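Local coordinates for glycoside hydrolase family 81 (Clostridium thermocellum, PDB 6FOP), which probably hydrolyses beta-1,3-glucans such as laminarin, as a family 81 glucanase belonging to the bacterium's cellulosome, at residues A262-Q267 with G286-I291; L127-P132 with D471-H476; R269-I274 with F296-R301; I203-D208 with Y279-L284. All coordinates share one frame; numbering follows the deposited sequence.

Interaction 1 of 4, residues A262-Q267 with G286-I291; sequences ALYPHQ and GIMKTI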
# COMPACT_ATOMS: atom_id res chain seq x y z
N ALA A 262 -12.81 -11.93 7.73
CA ALA A 262 -12.99 -10.64 8.37
C ALA A 262 -12.54 -9.59 7.33
O ALA A 262 -11.44 -9.65 6.81
CB ALA A 262 -12.16 -10.54 9.65
N LEU A 263 -13.38 -8.57 7.17
CA LEU A 263 -13.17 -7.51 6.17
C LEU A 263 -12.96 -6.18 6.85
O LEU A 263 -13.67 -5.85 7.78
CB LEU A 263 -14.41 -7.39 5.26
CG LEU A 263 -14.49 -8.34 4.07
CD1 LEU A 263 -14.52 -9.81 4.48
CD2 LEU A 263 -15.73 -8.02 3.24
N TYR A 264 -11.97 -5.44 6.35
CA TYR A 264 -11.76 -4.08 6.80
C TYR A 264 -12.82 -3.13 6.22
O TYR A 264 -13.43 -3.44 5.17
CB TYR A 264 -10.42 -3.61 6.31
CG TYR A 264 -9.18 -4.26 6.88
CD1 TYR A 264 -8.85 -4.12 8.22
CD2 TYR A 264 -8.33 -5.03 6.08
CE1 TYR A 264 -7.66 -4.64 8.73
CE2 TYR A 264 -7.12 -5.51 6.57
CZ TYR A 264 -6.80 -5.34 7.89
OH TYR A 264 -5.57 -5.82 8.31
N PRO A 265 -12.99 -1.95 6.83
CA PRO A 265 -13.94 -0.98 6.26
C PRO A 265 -13.76 -0.65 4.78
O PRO A 265 -14.76 -0.52 4.06
CB PRO A 265 -13.70 0.25 7.13
CG PRO A 265 -13.34 -0.33 8.46
CD PRO A 265 -12.47 -1.50 8.12
N HIS A 266 -12.52 -0.51 4.30
CA HIS A 266 -12.38 -0.21 2.87
C HIS A 266 -12.90 -1.32 1.96
O HIS A 266 -13.10 -1.09 0.76
CB HIS A 266 -10.94 0.17 2.50
CG HIS A 266 -10.03 -1.00 2.41
ND1 HIS A 266 -9.47 -1.57 3.53
CD2 HIS A 266 -9.59 -1.73 1.35
CE1 HIS A 266 -8.75 -2.61 3.17
NE2 HIS A 266 -8.80 -2.72 1.86
N GLN A 267 -13.07 -2.53 2.51
CA GLN A 267 -13.63 -3.66 1.77
C GLN A 267 -15.14 -3.76 1.94
O GLN A 267 -15.84 -4.04 0.97
CB GLN A 267 -13.01 -4.97 2.24
CG GLN A 267 -11.51 -5.06 1.94
CD GLN A 267 -10.79 -6.15 2.68
OE1 GLN A 267 -11.11 -6.43 3.82
NE2 GLN A 267 -9.80 -6.75 2.07
N GLY A 286 -10.74 0.15 12.56
CA GLY A 286 -12.19 0.27 12.61
C GLY A 286 -12.85 -1.07 12.84
O GLY A 286 -12.21 -2.07 13.21
N ILE A 287 -14.14 -1.11 12.57
CA ILE A 287 -14.90 -2.33 12.72
C ILE A 287 -14.58 -3.24 11.53
O ILE A 287 -14.67 -2.80 10.37
CB ILE A 287 -16.41 -2.05 12.73
CG1 ILE A 287 -16.78 -1.20 13.94
CG2 ILE A 287 -17.23 -3.33 12.66
CD1 ILE A 287 -16.50 -1.79 15.29
N MET A 288 -14.19 -4.48 11.83
CA MET A 288 -14.10 -5.53 10.82
C MET A 288 -15.40 -6.30 10.85
O MET A 288 -15.81 -6.79 11.91
CB MET A 288 -12.90 -6.47 11.04
CG MET A 288 -11.58 -5.79 10.79
SD MET A 288 -10.14 -6.87 10.94
CE MET A 288 -9.97 -7.50 9.26
N LYS A 289 -16.06 -6.39 9.71
CA LYS A 289 -17.22 -7.25 9.54
C LYS A 289 -16.75 -8.64 9.17
O LYS A 289 -15.58 -8.87 8.88
CB LYS A 289 -18.20 -6.67 8.50
CG LYS A 289 -18.81 -5.35 8.93
CD LYS A 289 -19.92 -4.93 7.96
CE LYS A 289 -20.53 -3.62 8.37
NZ LYS A 289 -21.61 -3.23 7.42
N THR A 290 -17.68 -9.58 9.21
CA THR A 290 -17.37 -10.95 8.83
C THR A 290 -18.35 -11.48 7.81
O THR A 290 -19.52 -11.08 7.75
CB THR A 290 -17.35 -11.89 10.05
OG1 THR A 290 -18.61 -11.89 10.73
CG2 THR A 290 -16.22 -11.55 10.99
N ILE A 291 -17.87 -12.44 7.01
CA ILE A 291 -18.70 -13.16 6.05
C ILE A 291 -18.34 -14.63 6.13
O ILE A 291 -17.25 -14.98 6.61
CB ILE A 291 -18.52 -12.68 4.59
CG1 ILE A 291 -17.06 -12.88 4.12
CG2 ILE A 291 -18.93 -11.20 4.50
CD1 ILE A 291 -16.86 -12.57 2.68

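Interaction 2 of 4, residues L127-P132 with D471-H476; sequences LMKGSP and DPYEGH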
# COMPACT_ATOMS: atom_id res chain seq x y z
N LEU A 127 -0.73 -17.95 9.82
CA LEU A 127 -1.23 -16.65 10.30
C LEU A 127 -1.86 -15.94 9.10
O LEU A 127 -1.27 -15.94 8.01
CB LEU A 127 -0.10 -15.82 10.87
CG LEU A 127 0.88 -16.56 11.78
CD1 LEU A 127 1.96 -15.59 12.24
CD2 LEU A 127 0.19 -17.27 12.95
N MET A 128 -3.06 -15.40 9.29
CA MET A 128 -3.80 -14.85 8.16
C MET A 128 -4.42 -13.50 8.49
O MET A 128 -5.13 -13.34 9.50
CB MET A 128 -4.87 -15.83 7.71
CG MET A 128 -5.80 -15.32 6.63
SD MET A 128 -6.76 -16.70 6.06
CE MET A 128 -8.07 -15.89 5.21
N LYS A 129 -4.16 -12.55 7.60
CA LYS A 129 -4.76 -11.23 7.65
C LYS A 129 -6.19 -11.41 7.16
O LYS A 129 -6.41 -11.98 6.08
CB LYS A 129 -4.00 -10.27 6.77
CG LYS A 129 -4.62 -8.89 6.63
CD LYS A 129 -3.65 -7.87 6.05
CE LYS A 129 -2.49 -7.55 6.96
NZ LYS A 129 -2.88 -6.94 8.28
N GLY A 130 -7.16 -10.93 7.91
CA GLY A 130 -8.55 -11.14 7.57
C GLY A 130 -9.13 -12.47 8.02
O GLY A 130 -10.19 -12.87 7.52
N SER A 131 -8.50 -13.14 8.99
CA SER A 131 -9.08 -14.35 9.56
C SER A 131 -9.16 -14.19 11.06
O SER A 131 -8.20 -13.79 11.69
CB SER A 131 -8.25 -15.59 9.27
OG SER A 131 -8.87 -16.74 9.80
N PRO A 132 -10.25 -14.68 11.67
CA PRO A 132 -10.27 -14.79 13.15
C PRO A 132 -9.56 -16.05 13.66
O PRO A 132 -9.48 -16.23 14.87
CB PRO A 132 -11.77 -14.85 13.45
CG PRO A 132 -12.33 -15.55 12.30
CD PRO A 132 -11.56 -15.06 11.10
N ASP A 471 0.05 -4.08 -0.09
CA ASP A 471 -0.59 -5.14 0.74
C ASP A 471 -2.02 -5.27 0.18
O ASP A 471 -2.85 -4.38 0.37
CB ASP A 471 -0.60 -4.71 2.18
CG ASP A 471 -1.25 -5.72 3.13
OD1 ASP A 471 -2.20 -6.40 2.70
OD2 ASP A 471 -0.84 -5.70 4.33
N PRO A 472 -2.31 -6.37 -0.51
CA PRO A 472 -3.63 -6.49 -1.15
C PRO A 472 -4.82 -6.45 -0.20
O PRO A 472 -5.94 -6.09 -0.61
CB PRO A 472 -3.56 -7.82 -1.89
CG PRO A 472 -2.13 -8.14 -2.00
CD PRO A 472 -1.44 -7.52 -0.84
N TYR A 473 -4.61 -6.87 1.05
CA TYR A 473 -5.72 -6.99 1.98
C TYR A 473 -5.94 -5.71 2.79
O TYR A 473 -7.08 -5.28 2.98
CB TYR A 473 -5.66 -8.26 2.85
CG TYR A 473 -7.01 -8.82 3.22
CD1 TYR A 473 -7.65 -8.42 4.39
CD2 TYR A 473 -7.61 -9.78 2.43
CE1 TYR A 473 -8.88 -8.93 4.73
CE2 TYR A 473 -8.85 -10.31 2.78
CZ TYR A 473 -9.46 -9.91 3.96
OH TYR A 473 -10.70 -10.43 4.31
N GLU A 474 -4.86 -5.11 3.27
CA GLU A 474 -5.01 -3.79 3.89
C GLU A 474 -5.35 -2.72 2.85
O GLU A 474 -5.82 -1.65 3.23
CB GLU A 474 -3.77 -3.36 4.68
CG GLU A 474 -3.56 -4.17 5.95
CD GLU A 474 -3.00 -3.43 7.13
OE1 GLU A 474 -2.99 -2.15 7.18
OE2 GLU A 474 -2.61 -4.14 8.10
N GLY A 475 -5.07 -3.00 1.58
CA GLY A 475 -5.37 -2.06 0.50
C GLY A 475 -4.45 -0.88 0.37
O GLY A 475 -4.82 0.11 -0.27
N HIS A 476 -3.27 -0.94 0.98
CA HIS A 476 -2.32 0.14 0.88
C HIS A 476 -0.92 -0.44 0.89
O HIS A 476 -0.74 -1.65 1.14
CB HIS A 476 -2.49 1.16 2.02
CG HIS A 476 -2.17 0.60 3.36
ND1 HIS A 476 -0.88 0.49 3.84
CD2 HIS A 476 -2.97 0.01 4.28
CE1 HIS A 476 -0.90 -0.16 5.00
NE2 HIS A 476 -2.16 -0.43 5.30

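Interaction 3 of 4, residues R269-I274 with F296-R301; sequences RNNPHI and FKTVYR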
# COMPACT_ATOMS: atom_id res chain seq x y z
N ARG A 269 -17.36 -1.38 3.15
CA ARG A 269 -18.19 -0.17 3.04
C ARG A 269 -18.84 -0.08 1.66
O ARG A 269 -18.15 -0.15 0.63
CB ARG A 269 -17.39 1.08 3.33
CG ARG A 269 -18.27 2.31 3.53
CD ARG A 269 -17.46 3.58 3.49
NE ARG A 269 -16.38 3.58 4.47
CZ ARG A 269 -16.55 3.76 5.79
NH1 ARG A 269 -17.77 3.89 6.32
NH2 ARG A 269 -15.50 3.76 6.57
N ASN A 270 -20.16 0.06 1.66
CA ASN A 270 -20.95 0.21 0.43
C ASN A 270 -20.78 -0.93 -0.54
O ASN A 270 -20.96 -0.76 -1.74
CB ASN A 270 -20.66 1.57 -0.22
CG ASN A 270 -21.10 2.74 0.65
OD1 ASN A 270 -20.39 3.74 0.78
ND2 ASN A 270 -22.27 2.62 1.24
N ASN A 271 -20.47 -2.11 0.00
CA ASN A 271 -20.23 -3.29 -0.80
C ASN A 271 -21.53 -4.08 -0.94
O ASN A 271 -21.94 -4.74 0.01
CB ASN A 271 -19.13 -4.14 -0.17
CG ASN A 271 -18.71 -5.30 -1.06
OD1 ASN A 271 -19.45 -5.75 -1.92
ND2 ASN A 271 -17.47 -5.76 -0.85
N PRO A 272 -22.14 -4.08 -2.13
CA PRO A 272 -23.40 -4.79 -2.33
C PRO A 272 -23.25 -6.29 -2.63
O PRO A 272 -24.26 -6.97 -2.88
CB PRO A 272 -24.00 -4.04 -3.52
CG PRO A 272 -22.83 -3.76 -4.36
CD PRO A 272 -21.72 -3.40 -3.38
N HIS A 273 -22.01 -6.78 -2.62
CA HIS A 273 -21.68 -8.15 -3.02
C HIS A 273 -21.45 -9.09 -1.85
O HIS A 273 -21.01 -10.20 -2.06
CB HIS A 273 -20.46 -8.14 -3.94
CG HIS A 273 -20.60 -7.21 -5.10
ND1 HIS A 273 -21.47 -7.47 -6.13
CD2 HIS A 273 -20.06 -5.99 -5.35
CE1 HIS A 273 -21.42 -6.49 -7.01
NE2 HIS A 273 -20.57 -5.58 -6.56
N ILE A 274 -21.74 -8.64 -0.64
CA ILE A 274 -21.57 -9.45 0.55
C ILE A 274 -22.84 -9.40 1.42
O ILE A 274 -23.60 -8.43 1.37
CB ILE A 274 -20.35 -8.98 1.37
CG1 ILE A 274 -20.48 -7.51 1.83
CG2 ILE A 274 -19.06 -9.21 0.62
CD1 ILE A 274 -19.37 -7.03 2.72
N PHE A 296 -14.70 -13.44 -1.78
CA PHE A 296 -15.56 -12.27 -1.93
C PHE A 296 -14.92 -11.32 -2.92
O PHE A 296 -13.76 -11.46 -3.27
CB PHE A 296 -15.83 -11.58 -0.58
CG PHE A 296 -14.64 -10.89 0.02
CD1 PHE A 296 -13.74 -11.58 0.80
CD2 PHE A 296 -14.45 -9.51 -0.16
CE1 PHE A 296 -12.66 -10.96 1.38
CE2 PHE A 296 -13.38 -8.88 0.44
CZ PHE A 296 -12.47 -9.61 1.19
N LYS A 297 -15.70 -10.32 -3.31
CA LYS A 297 -15.18 -9.26 -4.17
C LYS A 297 -15.45 -7.89 -3.62
O LYS A 297 -16.38 -7.69 -2.84
CB LYS A 297 -15.68 -9.39 -5.60
CG LYS A 297 -17.12 -9.09 -5.86
CD LYS A 297 -17.39 -9.29 -7.35
CE LYS A 297 -18.78 -8.84 -7.73
NZ LYS A 297 -19.01 -9.09 -9.19
N THR A 298 -14.62 -6.95 -4.06
CA THR A 298 -14.89 -5.52 -3.90
C THR A 298 -14.96 -4.94 -5.31
O THR A 298 -14.25 -5.42 -6.23
CB THR A 298 -13.80 -4.80 -3.09
OG1 THR A 298 -12.53 -4.93 -3.76
CG2 THR A 298 -13.70 -5.34 -1.69
N VAL A 299 -15.75 -3.89 -5.46
CA VAL A 299 -15.84 -3.17 -6.75
C VAL A 299 -15.80 -1.68 -6.42
O VAL A 299 -16.63 -1.18 -5.67
CB VAL A 299 -17.12 -3.51 -7.54
CG1 VAL A 299 -17.10 -2.79 -8.88
CG2 VAL A 299 -17.22 -5.02 -7.78
N TYR A 300 -14.80 -1.00 -6.99
CA TYR A 300 -14.67 0.44 -6.83
C TYR A 300 -14.88 1.13 -8.16
O TYR A 300 -14.53 0.61 -9.19
CB TYR A 300 -13.27 0.75 -6.33
CG TYR A 300 -12.87 0.06 -5.03
CD1 TYR A 300 -13.69 0.07 -3.91
CD2 TYR A 300 -11.62 -0.52 -4.90
CE1 TYR A 300 -13.30 -0.56 -2.72
CE2 TYR A 300 -11.22 -1.14 -3.73
CZ TYR A 300 -12.05 -1.13 -2.63
OH TYR A 300 -11.62 -1.76 -1.49
N ARG A 301 -15.37 2.35 -8.12
CA ARG A 301 -15.40 3.20 -9.31
C ARG A 301 -14.04 3.90 -9.45
O ARG A 301 -13.52 4.51 -8.52
CB ARG A 301 -16.53 4.21 -9.21
CG ARG A 301 -17.89 3.58 -9.29
CD ARG A 301 -18.99 4.58 -9.62
NE ARG A 301 -20.32 4.05 -9.32
CZ ARG A 301 -20.98 3.18 -10.09
NH1 ARG A 301 -20.46 2.72 -11.22
NH2 ARG A 301 -22.19 2.76 -9.70
O HOH W 1 -18.54 -11.13 -2.90

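Interaction 4 of 4, residues I203-D208 with Y279-L284; sequences IAVLPD and YTYSTL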
# COMPACT_ATOMS: atom_id res chain seq x y z
N ILE A 203 -7.09 -22.19 16.63
CA ILE A 203 -7.69 -21.29 17.62
C ILE A 203 -8.48 -20.24 16.85
O ILE A 203 -8.20 -20.02 15.64
CB ILE A 203 -6.64 -20.64 18.54
CG1 ILE A 203 -5.75 -19.63 17.81
CG2 ILE A 203 -5.78 -21.71 19.19
CD1 ILE A 203 -6.30 -18.21 17.69
N ALA A 204 -9.45 -19.62 17.50
CA ALA A 204 -10.12 -18.42 16.95
C ALA A 204 -10.34 -17.44 18.03
O ALA A 204 -10.66 -17.81 19.16
CB ALA A 204 -11.45 -18.74 16.29
N VAL A 205 -10.24 -16.17 17.68
CA VAL A 205 -10.77 -15.12 18.53
C VAL A 205 -12.27 -14.98 18.25
O VAL A 205 -12.70 -14.92 17.10
CB VAL A 205 -10.03 -13.78 18.38
CG1 VAL A 205 -10.05 -13.23 16.95
CG2 VAL A 205 -10.60 -12.74 19.35
N LEU A 206 -13.06 -15.04 19.32
CA LEU A 206 -14.52 -15.07 19.24
C LEU A 206 -15.07 -13.71 19.59
O LEU A 206 -14.50 -13.01 20.39
CB LEU A 206 -15.06 -16.11 20.23
CG LEU A 206 -14.51 -17.51 20.04
CD1 LEU A 206 -14.95 -18.41 21.20
CD2 LEU A 206 -14.94 -18.12 18.72
N PRO A 207 -16.25 -13.38 19.04
CA PRO A 207 -16.86 -12.10 19.31
C PRO A 207 -17.67 -12.08 20.61
O PRO A 207 -18.11 -11.01 21.04
CB PRO A 207 -17.79 -11.88 18.11
CG PRO A 207 -18.11 -13.26 17.64
CD PRO A 207 -16.89 -14.09 17.92
N ASP A 208 -17.89 -13.24 21.23
CA ASP A 208 -18.68 -13.32 22.46
C ASP A 208 -18.38 -14.66 23.13
O ASP A 208 -17.64 -15.46 22.57
CB ASP A 208 -20.19 -13.13 22.16
CG ASP A 208 -20.77 -14.21 21.28
OD1 ASP A 208 -20.77 -15.37 21.72
OD2 ASP A 208 -21.19 -13.91 20.13
N TYR A 279 -21.33 -11.14 13.34
CA TYR A 279 -20.14 -10.96 14.14
C TYR A 279 -19.25 -9.85 13.62
O TYR A 279 -19.01 -9.74 12.40
CB TYR A 279 -19.34 -12.26 14.13
CG TYR A 279 -20.13 -13.48 14.47
CD1 TYR A 279 -20.89 -13.55 15.65
CD2 TYR A 279 -20.12 -14.58 13.62
CE1 TYR A 279 -21.60 -14.69 15.96
CE2 TYR A 279 -20.84 -15.71 13.92
CZ TYR A 279 -21.57 -15.76 15.09
OH TYR A 279 -22.27 -16.90 15.43
N THR A 280 -18.75 -9.03 14.54
CA THR A 280 -17.79 -7.98 14.20
C THR A 280 -16.64 -8.01 15.18
O THR A 280 -16.76 -8.58 16.30
CB THR A 280 -18.43 -6.58 14.24
OG1 THR A 280 -18.93 -6.30 15.55
CG2 THR A 280 -19.56 -6.46 13.24
N TYR A 281 -15.53 -7.38 14.79
CA TYR A 281 -14.39 -7.14 15.67
C TYR A 281 -14.05 -5.66 15.67
O TYR A 281 -14.02 -5.03 14.59
CB TYR A 281 -13.17 -7.94 15.24
CG TYR A 281 -13.39 -9.44 15.26
CD1 TYR A 281 -13.29 -10.14 16.45
CD2 TYR A 281 -13.77 -10.12 14.13
CE1 TYR A 281 -13.52 -11.51 16.49
CE2 TYR A 281 -13.99 -11.49 14.16
CZ TYR A 281 -13.90 -12.17 15.36
OH TYR A 281 -14.11 -13.53 15.37
N SER A 282 -13.79 -5.11 16.84
CA SER A 282 -13.30 -3.76 16.95
C SER A 282 -11.79 -3.78 16.90
O SER A 282 -11.13 -4.37 17.75
CB SER A 282 -13.78 -3.14 18.26
OG SER A 282 -13.27 -1.83 18.38
N THR A 283 -11.24 -3.17 15.85
CA THR A 283 -9.81 -3.20 15.58
C THR A 283 -9.26 -1.80 15.38
O THR A 283 -9.99 -0.82 15.30
CB THR A 283 -9.49 -4.02 14.30
OG1 THR A 283 -9.72 -3.23 13.12
CG2 THR A 283 -10.28 -5.33 14.24
N LEU A 284 -7.94 -1.73 15.29
CA LEU A 284 -7.28 -0.46 15.05
C LEU A 284 -7.73 0.18 13.74
O LEU A 284 -7.74 1.42 13.65
CB LEU A 284 -5.77 -0.69 15.00
CG LEU A 284 -4.91 0.55 14.89
CD1 LEU A 284 -5.00 1.39 16.16
CD2 LEU A 284 -3.48 0.15 14.63

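Interaction 1 of 4, residues A262-Q267 with G286-I291
M288 lies alongside Y264, pointing the same way, where strand 286-292 pairs antiparallel with strand 260-263. L263 N donates to K289 O at 2.8 Å in a nearly straight bond (166°). The return bond, from K289 N to L263 O at 3.1 Å, is weak. A262 and T290 form the adjoining non-hydrogen-bonded pair.

The M288 side chain can be followed outward. M288 CB lies 3.4 Å from L263 O. CG is still near that oxygen and approaches Y264 CD1. M288 SD stands oblique to the Y264 ring, 4.6 Å from its centroid, in a Met-aromatic contact. A bend at chi3 (90°) then swings the methyl over the ring face. M288 CE ends 3.8 Å from the centroid of the Y264 ring as a CH-pi contact. M288 CE also meets A262 CB at 3.8 Å.

On the opposite face of the pairing, the L263 and I291 side chains cross at about a right angle, with L263 CD1 4.0 Å from I291 CG1. Y264 is the N-cap of helix 265-268, and Y264 N donates to Q267 OE1 at 2.8 Å.

The tyrosine is therefore split in character: the M288 sulfur and methyl lie against its ring, while its hydroxyl bonds H56 and K129 in a buried polar setting.

Interaction 2 of 4, residues L127-P132 with D471-H476
K129 reaches across to E474 and forms a buried salt bridge, K129 NZ to E474 OE2, at 2.8 Å. This is the tight part of the contact. CG stands anti to the backbone N (chi1 174°), which sends the chain toward the loop of D471-H476. Bends at chi3 and chi4 then turn the ammonium group onto the carboxylate. It meets OE2 on the anti lone pair, away from OE1. On the way, K129 CD packs 3.7 Å from E474 CG, and K129 CE passes 3.6 Å from D471 OD2. That oxygen accepts from W478 NE1, and K129 NZ stays 4.6 Å from D471 OD2, too far for a second salt bridge. The ammonium group has further partners in the carbonyls of Y54 and A55 and the hydroxyl of Y264, with W40 in a cation-pi contact.

The acceptor is fixed too. E474 OE1 takes a bond from H476 NE2 at 2.7 Å, and R285 adds a second salt bridge. D471 OD1 shapes the loop through an Asx turn to Y473 N, extended to an Asx motif by E474 N. G475 and H476 facing D471 make a G1 beta bulge.

The part at Y473 is held by packing alone, with no hydrogen bond across it. K129 O sits over the centre of one face of the Y473 ring, 4.0 Å above its plane. G130, in the type II turn M128-S131, brings its CA to 3.6 Å from Y473 CE1. The Y473 hydroxyl bonds A262 instead. This side is not open to solvent, since every touching residue is buried.

The buried ammonium group is thus matched by a carboxylate and several neutral oxygens, a pairing that probably stabilises both charges.

Interaction 3 of 4, residues R269-I274 with F296-R301
N271 gives the direct hydrogen bond of this contact, from N271 ND2 to K297 O at 3.0 Å. The bond is nearly straight (166°) and lies in the carbonyl plane, on a lone pair. It also lies close to the plane of the N271 amide. CG of N271 is anti to the backbone N (chi1 -173°), which carries the amide toward the strand. ND2 has a second acceptor in Q267 O. At the other end of the amide, N271 OD1 accepts from H273 N at 2.8 Å, so both ends hold the group in place.

One water adds a bridge. It donates to H273 O at 2.8 Å and accepts from K297 N at 3.0 Å.

The ring of H273 makes a CH-pi contact. The lysine runs extended beyond CG and sets K297 CE over the centre of the H273 ring, 3.5 Å from its centroid. P272 CG packs on the opposite face, so the imidazole is sandwiched. V299 CG2 approaches H273 NE2 obliquely at 3.6 Å.

Apolar contact is slight. The I274 and F296 side chains lie side by side, with CG2 of I274 4.2 Å from CB of F296. The F296 ring stacks on F245.

The loop after helix 265-268 thus lies along the outer edge of strand 295-301, whose other edge pairs with strand 240-251. The local motif is an Asx turn at N271, whose amide also bonds the outer edge strand of a three-stranded antiparallel sheet.

Interaction 4 of 4, residues I203-D208 with Y279-L284
The backbones of V205-D208 and Y279-Y281 run 121° apart and come nearest at P207 CA and Y279 CA, 6.2 Å from each other, without pairing as strands. Side chains make most of the contact, in part against backbone atoms.

Y281 reaches across to strand 200-206. Its CG is anti to the carbonyl carbon (chi1 -61°), and from there the ring extends toward that strand. Y281 OH donates to V205 O at 2.6 Å, a short bond. V205 O lies at the ring edge, near its plane, while the hydroxyl is tilted 28° from the plane of the V205 carbonyl. Beside the polar bond, V205 CG1 meets Y281 CE1 at 3.9 Å. The two side chains come from opposite directions.

P207 touches both tyrosines. P207 CG presses against Y279 CD1 at 3.4 Å, oblique to the ring. P207 CD comes 3.8 Å from Y281 OH, and P207 CB 3.9 Å from T280 O. D208 only grazes Y279. Its carboxylate is engaged by T210 and T213, near the start of helix 211-220. Y217, on the same helix, also meets the Y279 ring. A methylpentanediol molecule, probably from the crystallisation liquor, lies close to the Y279 side chain.

The contact joins the end of strand 200-206, in an eight-stranded sheet, to an outer strand, 280-283, of a three-stranded one. The hydroxyl of the buried Y281 bonds both the V205 carbonyl and the hydroxyl of Y217, so its polar end is satisfied between strand and helix, while proline-tyrosine packing supplies much of the apolar part.

Interactions 1 and 4 share the three-stranded sheet of strands 260-263, 286-292 and 280-283. M288 N bonds Y281 O at 2.8 Å, and T290 OG1 bonds Y279 O at 2.7 Å. Interaction 2 touches interaction 1 through A262: A262 O meets Y473 OH at 2.7 Å and A262 N meets G130 O at 2.8 Å. P132 O to V205 N, 2.9 Å, ties interaction 2 to interaction 4. Interaction 3 joins interaction 1 by Y300 OH to H266 O at 2.8 Å. Interactions 3 and 4 do not touch, their nearest atoms being about 10 Å apart. Among bound metals, a calcium ion lies about 5 Å from the D471 side chain.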